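PDB 3V7D: cell division control protein 4, which recognises phosphorylated proteins such as the CDK inhibitor SIC1 for an SCF E3 ubiquitin ligase, directing their ubiquitination and proteasomal degradation. Local coordinates for residues Val198-Asn203 / Val252-Glu257; His202-Arg207 / Gly223-Thr228; His230-Pro235 / Glu257-Phe262. The protein carries 1 engineered substitution. One frame throughout, in Å; residues are numbered along the deposited sequence.

In the fold
This fragment couples an F-box region to a WD40 β-propeller, which holds all three contacts. Along the chain, contact 1 opens first, at 198-203, where strand 194-199 completes one blade. Contact 2 starts on the same stretch, sharing His202 and Asn203, and closes soonest, 202-207 meeting 223-228 in the next blade. Contact 3 opens at 230-235, after contact 2 has closed. Contact 1 then closes at 252-257 and contact 3 at 257-262, so these two cross while contact 2 falls wholly within the span of contact 1. Contacts 1 and 3 bind the excursion after strand 229-233 to two successive blades, while contact 2 fastens the open end of hairpin 206-213/218-224 within the second.

Contact 1: Val198-Asn203 / Val252-Glu257; sequences VFEGHN and VFHTPE. Unlike the reference sequence in segment 198-203: Glu200 (reference Lys).
Val198 and Phe199 pair in parallel with Val252 and Phe253, and the touching segments run in nearly the same direction. The pairing adds a fifth strand to a β-propeller blade, since 251-253 docks against 194-199, the last strand of a four-stranded WD40 sheet. Phe253 N donates to Val198 O at 3.0 Å. Further on, Glu200 N reaches Phe253 O over a longer 3.3 Å, and Val198 also bonds to the backbone of Leu251.

On one face of this sheet the valines meet, Val198 CB lying 4.4 Å from Val252 CG1. The phenylalanines share the other face, side by side and pointing the same way: they stand in register, and each has its CG anti to the carbonyl carbon (chi1 near -64°). Phe253 CD1 comes to the edge of the Phe199 ring, 3.7 Å from Phe199 CE1, and the ring planes stand 69° apart. Phe199 also meets Trp232, which carries the packing into the neighbouring blade.

Glu200, an engineered residue where the natural protein has lysine, runs extended alongside His254; its OE2 is 3.5 Å from His254 ND1, with carboxylate and imidazole 83° apart. Gly201 adopts backbone angles at which a CB would collide with the carbonyl O of Glu200, a conformation that calls for glycine, and its bare CA lies 3.8 Å from Pro256 CG.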
loop_
_atom_site.group_PDB
_atom_site.type_symbol
_atom_site.label_atom_id
_atom_site.label_comp_id
_atom_site.label_asym_id
_atom_site.label_seq_id
_atom_site.Cartn_x
_atom_site.Cartn_y
_atom_site.Cartn_z
ATOM N N VAL B 198 -20.007 -28.831 4.495
ATOM C CA VAL B 198 -18.828 -29.661 4.711
ATOM C C VAL B 198 -18.493 -30.415 3.427
ATOM O O VAL B 198 -19.237 -31.305 3.013
ATOM C CB VAL B 198 -19.036 -30.671 5.849
ATOM C CG1 VAL B 198 -17.784 -31.513 6.043
ATOM C CG2 VAL B 198 -19.409 -29.957 7.139
ATOM N N PHE B 199 -17.378 -30.054 2.797
ATOM C CA PHE B 199 -16.961 -30.693 1.551
ATOM C C PHE B 199 -15.901 -31.761 1.797
ATOM O O PHE B 199 -14.790 -31.461 2.237
ATOM C CB PHE B 199 -16.415 -29.662 0.559
ATOM C CG PHE B 199 -17.421 -28.636 0.122
ATOM C CD1 PHE B 199 -18.780 -28.870 0.252
ATOM C CD2 PHE B 199 -17.002 -27.432 -0.426
ATOM C CE1 PHE B 199 -19.703 -27.924 -0.153
ATOM C CE2 PHE B 199 -17.919 -26.482 -0.832
ATOM C CZ PHE B 199 -19.273 -26.729 -0.697
ATOM N N GLU B 200 -16.248 -33.011 1.510
ATOM C CA GLU B 200 -15.287 -34.099 1.612
ATOM C C GLU B 200 -14.764 -34.433 0.222
ATOM O O GLU B 200 -15.378 -34.072 -0.783
ATOM C CB GLU B 200 -15.919 -35.327 2.277
ATOM C CG GLU B 200 -16.434 -35.061 3.689
ATOM C CD GLU B 200 -16.921 -36.314 4.396
ATOM O OE1 GLU B 200 -16.623 -37.429 3.917
ATOM O OE2 GLU B 200 -17.604 -36.185 5.435
ATOM N N GLY B 201 -13.623 -35.108 0.164
ATOM C CA GLY B 201 -13.019 -35.449 -1.110
ATOM C C GLY B 201 -11.525 -35.671 -0.994
ATOM O O GLY B 201 -10.989 -36.627 -1.556
ATOM N N HIS B 202 -10.850 -34.780 -0.271
ATOM C CA HIS B 202 -9.424 -34.934 -0.011
ATOM C C HIS B 202 -9.161 -36.226 0.752
ATOM O O HIS B 202 -9.928 -36.604 1.638
ATOM C CB HIS B 202 -8.877 -33.738 0.776
ATOM C CG HIS B 202 -8.549 -32.551 -0.075
ATOM N ND1 HIS B 202 -7.588 -32.586 -1.061
ATOM C CD2 HIS B 202 -9.048 -31.292 -0.081
ATOM C CE1 HIS B 202 -7.511 -31.401 -1.640
ATOM N NE2 HIS B 202 -8.387 -30.598 -1.064
ATOM N N ASN B 203 -8.077 -36.905 0.401
ATOM C CA ASN B 203 -7.745 -38.173 1.033
ATOM C C ASN B 203 -6.699 -38.002 2.122
ATOM O O ASN B 203 -6.184 -38.981 2.666
ATOM C CB ASN B 203 -7.281 -39.187 -0.013
ATOM C CG ASN B 203 -8.391 -39.577 -0.974
ATOM O OD1 ASN B 203 -8.249 -39.453 -2.189
ATOM N ND2 ASN B 203 -9.508 -40.045 -0.427
ATOM N N VAL B 252 -23.869 -31.471 4.383
ATOM C CA VAL B 252 -22.723 -32.359 4.240
ATOM C C VAL B 252 -22.708 -33.026 2.864
ATOM O O VAL B 252 -23.728 -33.534 2.402
ATOM C CB VAL B 252 -22.713 -33.436 5.343
ATOM C CG1 VAL B 252 -21.438 -34.264 5.272
ATOM C CG2 VAL B 252 -22.862 -32.789 6.719
ATOM N N PHE B 253 -21.546 -33.012 2.215
ATOM C CA PHE B 253 -21.380 -33.648 0.909
ATOM C C PHE B 253 -20.280 -34.702 0.954
ATOM O O PHE B 253 -19.101 -34.390 0.786
ATOM C CB PHE B 253 -21.061 -32.606 -0.162
ATOM C CG PHE B 253 -22.175 -31.633 -0.408
ATOM C CD1 PHE B 253 -22.318 -30.507 0.386
ATOM C CD2 PHE B 253 -23.083 -31.846 -1.431
ATOM C CE1 PHE B 253 -23.345 -29.609 0.165
ATOM C CE2 PHE B 253 -24.112 -30.952 -1.658
ATOM C CZ PHE B 253 -24.240 -29.830 -0.859
ATOM N N HIS B 254 -20.681 -35.950 1.171
ATOM C CA HIS B 254 -19.743 -37.054 1.338
ATOM C C HIS B 254 -19.031 -37.442 0.045
ATOM O O HIS B 254 -17.956 -38.040 0.087
ATOM C CB HIS B 254 -20.460 -38.282 1.917
ATOM C CG HIS B 254 -21.088 -38.045 3.255
ATOM N ND1 HIS B 254 -20.379 -38.122 4.436
ATOM C CD2 HIS B 254 -22.362 -37.739 3.603
ATOM C CE1 HIS B 254 -21.186 -37.868 5.450
ATOM N NE2 HIS B 254 -22.395 -37.632 4.972
ATOM N N THR B 255 -19.623 -37.111 -1.100
ATOM C CA THR B 255 -19.061 -37.544 -2.381
ATOM C C THR B 255 -19.024 -36.423 -3.420
ATOM O O THR B 255 -20.064 -35.884 -3.793
ATOM C CB THR B 255 -19.820 -38.767 -2.952
ATOM O OG1 THR B 255 -19.803 -39.836 -1.997
ATOM C CG2 THR B 255 -19.166 -39.241 -4.228
ATOM N N PRO B 256 -17.812 -36.071 -3.885
ATOM C CA PRO B 256 -17.522 -34.973 -4.818
ATOM C C PRO B 256 -18.382 -34.965 -6.079
ATOM O O PRO B 256 -18.889 -33.911 -6.457
ATOM C CB PRO B 256 -16.062 -35.225 -5.194
ATOM C CG PRO B 256 -15.489 -35.886 -4.001
ATOM C CD PRO B 256 -16.581 -36.757 -3.454
ATOM N N GLU B 257 -18.533 -36.117 -6.727
ATOM C CA GLU B 257 -19.329 -36.203 -7.949
ATOM C C GLU B 257 -20.788 -35.828 -7.712
ATOM O O GLU B 257 -21.479 -35.365 -8.619
ATOM C CB GLU B 257 -19.232 -37.602 -8.558
ATOM C CG GLU B 257 -17.877 -37.888 -9.161
ATOM C CD GLU B 257 -17.475 -36.840 -10.183
ATOM O OE1 GLU B 257 -18.301 -36.523 -11.064
ATOM O OE2 GLU B 257 -16.338 -36.328 -10.098
#

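Contact 2: His202-Arg207 / Gly223-Thr228; sequences HNSTVR and GSRDNT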
loop_
_atom_site.group_PDB
_atom_site.type_symbol
_atom_site.label_atom_id
_atom_site.label_comp_id
_atom_site.label_asym_id
_atom_site.label_seq_id
_atom_site.Cartn_x
_atom_site.Cartn_y
_atom_site.Cartn_z
ATOM N N HIS B 202 -10.850 -34.780 -0.271
ATOM C CA HIS B 202 -9.424 -34.934 -0.011
ATOM C C HIS B 202 -9.161 -36.226 0.752
ATOM O O HIS B 202 -9.928 -36.604 1.638
ATOM C CB HIS B 202 -8.877 -33.738 0.776
ATOM C CG HIS B 202 -8.549 -32.551 -0.075
ATOM N ND1 HIS B 202 -7.588 -32.586 -1.061
ATOM C CD2 HIS B 202 -9.048 -31.292 -0.081
ATOM C CE1 HIS B 202 -7.511 -31.401 -1.640
ATOM N NE2 HIS B 202 -8.387 -30.598 -1.064
ATOM N N ASN B 203 -8.077 -36.905 0.401
ATOM C CA ASN B 203 -7.745 -38.173 1.033
ATOM C C ASN B 203 -6.699 -38.002 2.122
ATOM O O ASN B 203 -6.184 -38.981 2.666
ATOM C CB ASN B 203 -7.281 -39.187 -0.013
ATOM C CG ASN B 203 -8.391 -39.577 -0.974
ATOM O OD1 ASN B 203 -8.249 -39.453 -2.189
ATOM N ND2 ASN B 203 -9.508 -40.045 -0.427
ATOM N N SER B 204 -6.396 -36.748 2.435
ATOM C CA SER B 204 -5.420 -36.423 3.464
ATOM C C SER B 204 -5.652 -35.004 3.991
ATOM O O SER B 204 -6.605 -34.336 3.587
ATOM C CB SER B 204 -4.001 -36.575 2.915
ATOM O OG SER B 204 -3.040 -36.470 3.949
ATOM N N THR B 205 -4.785 -34.560 4.896
ATOM C CA THR B 205 -4.921 -33.252 5.539
ATOM C C THR B 205 -4.969 -32.100 4.538
ATOM O O THR B 205 -4.129 -32.012 3.645
ATOM C CB THR B 205 -3.759 -32.988 6.525
ATOM O OG1 THR B 205 -3.896 -33.835 7.672
ATOM C CG2 THR B 205 -3.749 -31.531 6.976
ATOM N N VAL B 206 -5.962 -31.226 4.684
ATOM C CA VAL B 206 -6.002 -29.991 3.910
ATOM C C VAL B 206 -4.964 -29.038 4.491
ATOM O O VAL B 206 -5.125 -28.539 5.600
ATOM C CB VAL B 206 -7.391 -29.328 3.951
ATOM C CG1 VAL B 206 -7.410 -28.094 3.067
ATOM C CG2 VAL B 206 -8.471 -30.315 3.513
ATOM N N ARG B 207 -3.895 -28.794 3.738
ATOM C CA ARG B 207 -2.738 -28.071 4.263
ATOM C C ARG B 207 -2.805 -26.563 4.043
ATOM O O ARG B 207 -2.279 -25.789 4.840
ATOM C CB ARG B 207 -1.450 -28.618 3.647
ATOM C CG ARG B 207 -0.187 -28.122 4.323
ATOM C CD ARG B 207 -0.185 -28.492 5.794
ATOM N NE ARG B 207 1.017 -28.029 6.479
ATOM C CZ ARG B 207 1.150 -26.821 7.017
ATOM N NH1 ARG B 207 0.154 -25.946 6.948
ATOM N NH2 ARG B 207 2.280 -26.489 7.627
ATOM N N GLY B 223 -5.224 -27.027 -1.194
ATOM C CA GLY B 223 -4.081 -27.912 -1.323
ATOM C C GLY B 223 -4.017 -28.883 -0.157
ATOM O O GLY B 223 -4.329 -28.522 0.979
ATOM N N SER B 224 -3.608 -30.116 -0.436
ATOM C CA SER B 224 -3.609 -31.158 0.583
ATOM C C SER B 224 -2.336 -31.989 0.595
ATOM O O SER B 224 -1.546 -31.957 -0.347
ATOM C CB SER B 224 -4.821 -32.078 0.398
ATOM O OG SER B 224 -4.675 -33.293 1.119
ATOM N N ARG B 225 -2.157 -32.743 1.675
ATOM C CA ARG B 225 -1.059 -33.694 1.787
ATOM C C ARG B 225 -1.274 -34.934 0.918
ATOM O O ARG B 225 -0.454 -35.850 0.934
ATOM C CB ARG B 225 -0.861 -34.108 3.245
ATOM C CG ARG B 225 -0.281 -33.015 4.108
ATOM C CD ARG B 225 -0.043 -33.494 5.521
ATOM N NE ARG B 225 0.904 -32.628 6.216
ATOM C CZ ARG B 225 1.253 -32.775 7.490
ATOM N NH1 ARG B 225 0.727 -33.753 8.216
ATOM N NH2 ARG B 225 2.128 -31.941 8.037
ATOM N N ASP B 226 -2.370 -34.965 0.165
ATOM C CA ASP B 226 -2.602 -36.051 -0.786
ATOM C C ASP B 226 -2.015 -35.725 -2.157
ATOM O O ASP B 226 -2.341 -36.380 -3.149
ATOM C CB ASP B 226 -4.096 -36.392 -0.900
ATOM C CG ASP B 226 -4.946 -35.210 -1.337
ATOM O OD1 ASP B 226 -4.407 -34.239 -1.908
ATOM O OD2 ASP B 226 -6.172 -35.255 -1.110
ATOM N N ASN B 227 -1.168 -34.694 -2.188
ATOM C CA ASN B 227 -0.469 -34.231 -3.393
ATOM C C ASN B 227 -1.355 -33.516 -4.414
ATOM O O ASN B 227 -0.886 -33.126 -5.484
ATOM C CB ASN B 227 0.304 -35.372 -4.072
ATOM C CG ASN B 227 1.120 -36.188 -3.092
ATOM O OD1 ASN B 227 1.322 -35.784 -1.948
ATOM N ND2 ASN B 227 1.597 -37.343 -3.538
ATOM N N THR B 228 -2.627 -33.333 -4.081
ATOM C CA THR B 228 -3.573 -32.752 -5.026
ATOM C C THR B 228 -4.071 -31.381 -4.594
ATOM O O THR B 228 -3.826 -30.936 -3.470
ATOM C CB THR B 228 -4.826 -33.639 -5.195
ATOM O OG1 THR B 228 -5.735 -33.396 -4.111
ATOM C CG2 THR B 228 -4.453 -35.117 -5.232
#
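His202 and Asp226 form a buried, polar contact that ties the loop entering one propeller blade to the turn leaving the second strand of its hairpin, at the ends of strands 206-213 and 218-224. The ring gives its ND1 hydrogen to Asp226 OD2 at 3.0 Å. This oxygen lies almost in the imidazole plane, while ring and carboxylate planes are turned 35° apart. Asn203 N, at 2.9 Å, takes the anti lone pair of the same OD2, so two donors grip one oxygen. Asp226 OD1 is equally occupied: Thr228 OG1 donates to it at 2.7 Å from above the carboxylate plane, and Thr228 N joins from the same face, making an Asx turn. Asp226 places its CG between its backbone N and carbonyl carbon (chi1 59°), which turns the carboxylate back between His202 and Thr228.

The pair belongs to the structural tetrad of WD40 repeats. From His202 the network passes through NE2 to Thr222 OG1, which also bonds Trp232 NE1. Ser224 CB lies over one face of the imidazole, 3.2 Å from His202 ND1.

Ser224 OG donates to Thr205 O at 2.9 Å from well above the carbonyl plane, and accepts from Asp226 N as an ST turn within the type I turn Ser224-Asn227. Arg225 N is the second donor to Thr205 O, also at 2.9 Å. Val206 faces Ser224 as a non-hydrogen-bonded antiparallel pair, next to the bond of 2.8 Å from Arg207 N to Gly223 O.

Arg207 and Arg225 turn their guanidinium groups to the bound peptide: each bonds a modified side chain on it, as does Thr205 N, consistent with recognition of phosphorylated targets, and Arg225 NH2 also holds its backbone.

Contact 3: His230-Pro235 / Glu257-Phe262; sequences HVWKLP and EENPYF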
loop_
_atom_site.group_PDB
_atom_site.type_symbol
_atom_site.label_atom_id
_atom_site.label_comp_id
_atom_site.label_asym_id
_atom_site.label_seq_id
_atom_site.Cartn_x
_atom_site.Cartn_y
_atom_site.Cartn_z
ATOM N N HIS B 230 -8.001 -29.458 -4.806
ATOM C CA HIS B 230 -9.402 -29.561 -5.184
ATOM C C HIS B 230 -9.962 -28.172 -5.436
ATOM O O HIS B 230 -9.618 -27.223 -4.734
ATOM C CB HIS B 230 -10.208 -30.260 -4.087
ATOM C CG HIS B 230 -10.055 -31.749 -4.073
ATOM N ND1 HIS B 230 -8.843 -32.379 -4.259
ATOM C CD2 HIS B 230 -10.966 -32.737 -3.886
ATOM C CE1 HIS B 230 -9.014 -33.686 -4.189
ATOM N NE2 HIS B 230 -10.292 -33.930 -3.962
ATOM N N VAL B 231 -10.817 -28.047 -6.445
ATOM C CA VAL B 231 -11.461 -26.770 -6.738
ATOM C C VAL B 231 -12.963 -26.857 -6.457
ATOM O O VAL B 231 -13.627 -27.813 -6.859
ATOM C CB VAL B 231 -11.198 -26.308 -8.191
ATOM C CG1 VAL B 231 -11.835 -24.949 -8.442
ATOM C CG2 VAL B 231 -9.699 -26.251 -8.472
ATOM N N TRP B 232 -13.490 -25.866 -5.744
ATOM C CA TRP B 232 -14.905 -25.842 -5.399
ATOM C C TRP B 232 -15.492 -24.452 -5.608
ATOM O O TRP B 232 -14.805 -23.447 -5.421
ATOM C CB TRP B 232 -15.142 -26.251 -3.940
ATOM C CG TRP B 232 -14.106 -27.137 -3.329
ATOM C CD1 TRP B 232 -12.832 -26.794 -2.973
ATOM C CD2 TRP B 232 -14.273 -28.503 -2.945
ATOM N NE1 TRP B 232 -12.189 -27.873 -2.416
ATOM C CE2 TRP B 232 -13.057 -28.940 -2.387
ATOM C CE3 TRP B 232 -15.333 -29.413 -3.033
ATOM C CZ2 TRP B 232 -12.868 -30.236 -1.915
ATOM C CZ3 TRP B 232 -15.147 -30.704 -2.567
ATOM C CH2 TRP B 232 -13.925 -31.103 -2.017
ATOM N N LYS B 233 -16.764 -24.396 -5.992
ATOM C CA LYS B 233 -17.484 -23.130 -6.023
ATOM C C LYS B 233 -17.889 -22.746 -4.605
ATOM O O LYS B 233 -18.307 -23.599 -3.827
ATOM C CB LYS B 233 -18.719 -23.224 -6.922
ATOM C CG LYS B 233 -18.392 -23.364 -8.401
ATOM C CD LYS B 233 -19.647 -23.389 -9.254
ATOM C CE LYS B 233 -20.451 -24.652 -9.008
ATOM N NZ LYS B 233 -19.735 -25.868 -9.485
ATOM N N LEU B 234 -17.742 -21.466 -4.269
ATOM C CA LEU B 234 -18.194 -20.956 -2.978
ATOM C C LEU B 234 -19.698 -20.718 -3.030
ATOM O O LEU B 234 -20.174 -19.929 -3.844
ATOM C CB LEU B 234 -17.474 -19.652 -2.625
ATOM C CG LEU B 234 -17.866 -18.995 -1.297
ATOM C CD1 LEU B 234 -17.389 -19.826 -0.114
ATOM C CD2 LEU B 234 -17.328 -17.571 -1.211
ATOM N N PRO B 235 -20.453 -21.416 -2.169
ATOM C CA PRO B 235 -21.917 -21.318 -2.123
ATOM C C PRO B 235 -22.414 -19.896 -1.857
ATOM O O PRO B 235 -21.814 -19.159 -1.071
ATOM C CB PRO B 235 -22.288 -22.236 -0.958
ATOM C CG PRO B 235 -21.168 -23.223 -0.891
ATOM C CD PRO B 235 -19.939 -22.441 -1.244
ATOM N N GLU B 257 -18.533 -36.117 -6.727
ATOM C CA GLU B 257 -19.329 -36.203 -7.949
ATOM C C GLU B 257 -20.788 -35.828 -7.712
ATOM O O GLU B 257 -21.479 -35.365 -8.619
ATOM C CB GLU B 257 -19.232 -37.602 -8.558
ATOM C CG GLU B 257 -17.877 -37.888 -9.161
ATOM C CD GLU B 257 -17.475 -36.840 -10.183
ATOM O OE1 GLU B 257 -18.301 -36.523 -11.064
ATOM O OE2 GLU B 257 -16.338 -36.328 -10.098
ATOM N N GLU B 258 -21.244 -36.021 -6.482
ATOM C CA GLU B 258 -22.611 -35.703 -6.115
ATOM C C GLU B 258 -22.640 -34.397 -5.328
ATOM O O GLU B 258 -23.592 -34.109 -4.603
ATOM C CB GLU B 258 -23.210 -36.859 -5.317
ATOM C CG GLU B 258 -23.216 -38.173 -6.104
ATOM C CD GLU B 258 -23.470 -39.396 -5.241
ATOM O OE1 GLU B 258 -24.253 -39.299 -4.272
ATOM O OE2 GLU B 258 -22.882 -40.458 -5.539
ATOM N N ASN B 259 -21.576 -33.615 -5.485
ATOM C CA ASN B 259 -21.461 -32.293 -4.884
ATOM C C ASN B 259 -21.508 -31.241 -5.985
ATOM O O ASN B 259 -20.555 -31.097 -6.751
ATOM C CB ASN B 259 -20.141 -32.192 -4.115
ATOM C CG ASN B 259 -19.990 -30.884 -3.357
ATOM O OD1 ASN B 259 -20.714 -29.916 -3.591
ATOM N ND2 ASN B 259 -19.026 -30.851 -2.444
ATOM N N PRO B 260 -22.618 -30.491 -6.068
ATOM C CA PRO B 260 -22.788 -29.489 -7.127
ATOM C C PRO B 260 -21.816 -28.317 -6.979
ATOM O O PRO B 260 -21.695 -27.499 -7.892
ATOM C CB PRO B 260 -24.233 -29.020 -6.941
ATOM C CG PRO B 260 -24.538 -29.297 -5.512
ATOM C CD PRO B 260 -23.770 -30.533 -5.151
ATOM N N TYR B 261 -21.131 -28.242 -5.843
ATOM C CA TYR B 261 -20.135 -27.201 -5.627
ATOM C C TYR B 261 -18.736 -27.711 -5.948
ATOM O O TYR B 261 -17.764 -26.965 -5.869
ATOM C CB TYR B 261 -20.196 -26.678 -4.190
ATOM C CG TYR B 261 -21.544 -26.122 -3.802
ATOM C CD1 TYR B 261 -22.011 -24.934 -4.352
ATOM C CD2 TYR B 261 -22.352 -26.781 -2.884
ATOM C CE1 TYR B 261 -23.249 -24.420 -3.998
ATOM C CE2 TYR B 261 -23.590 -26.275 -2.525
ATOM C CZ TYR B 261 -24.033 -25.095 -3.085
ATOM O OH TYR B 261 -25.263 -24.590 -2.730
ATOM N N PHE B 262 -18.638 -28.986 -6.313
ATOM C CA PHE B 262 -17.352 -29.576 -6.669
ATOM C C PHE B 262 -17.033 -29.329 -8.142
ATOM O O PHE B 262 -17.890 -29.486 -9.010
ATOM C CB PHE B 262 -17.347 -31.071 -6.343
ATOM C CG PHE B 262 -16.114 -31.792 -6.806
ATOM C CD1 PHE B 262 -14.888 -31.550 -6.214
ATOM C CD2 PHE B 262 -16.187 -32.728 -7.824
ATOM C CE1 PHE B 262 -13.753 -32.219 -6.638
ATOM C CE2 PHE B 262 -15.056 -33.400 -8.249
ATOM C CZ PHE B 262 -13.838 -33.147 -7.656
#
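Tyr261 lays the face of its ring under Pro235, whose CG stands 3.9 Å from the ring centroid and almost on its normal, a CH-pi contact. With CG anti to the carbonyl carbon, beside the backbone N (chi1 -58°), the tyrosine directs its ring against the proline. The ring of His197, turned nearly at right angles, meets Tyr261 as well. A serine in place of Tyr261 would lack the ring, which would probably leave Pro235 without its aromatic platform and His197 freer to turn.

The tyrosine's backbone carbonyl works separately, its O accepting from Lys233 N at 2.8 Å. Lys233 adds a second hold on the turn: its chain bends at chi3 and again at chi4, hooking NZ back to Pro260 O at 3.0 Å.

Phe262 has its CG anti to the backbone N (chi1 174°), which carries the ring across to Trp232. The two meet in an offset edge-to-face pair, the phenylalanine edge toward the indole face, with centroids 5.5 Å apart and planes at 63°. Phe262 CD1 touches Trp232 CZ3 at 3.8 Å, and the same ring reaches on with CE1 to within 4.0 Å of His230 CD2.

Asn259 serves two directions with one amide. Its OD1 accepts from Tyr261 N at 2.8 Å, an Asx turn inside the type I turn Asn259-Phe262, while ND2 rests at the edge of the Trp232 indole.

Trp232 and Phe262 pair as antiparallel, non-hydrogen-bonded residues where strand 229-233 meets strand 262-266, the third and fourth strands of a WD40 propeller blade, joined here through a long excursion and seated on the tryptophan of the WD40 structural tetrad.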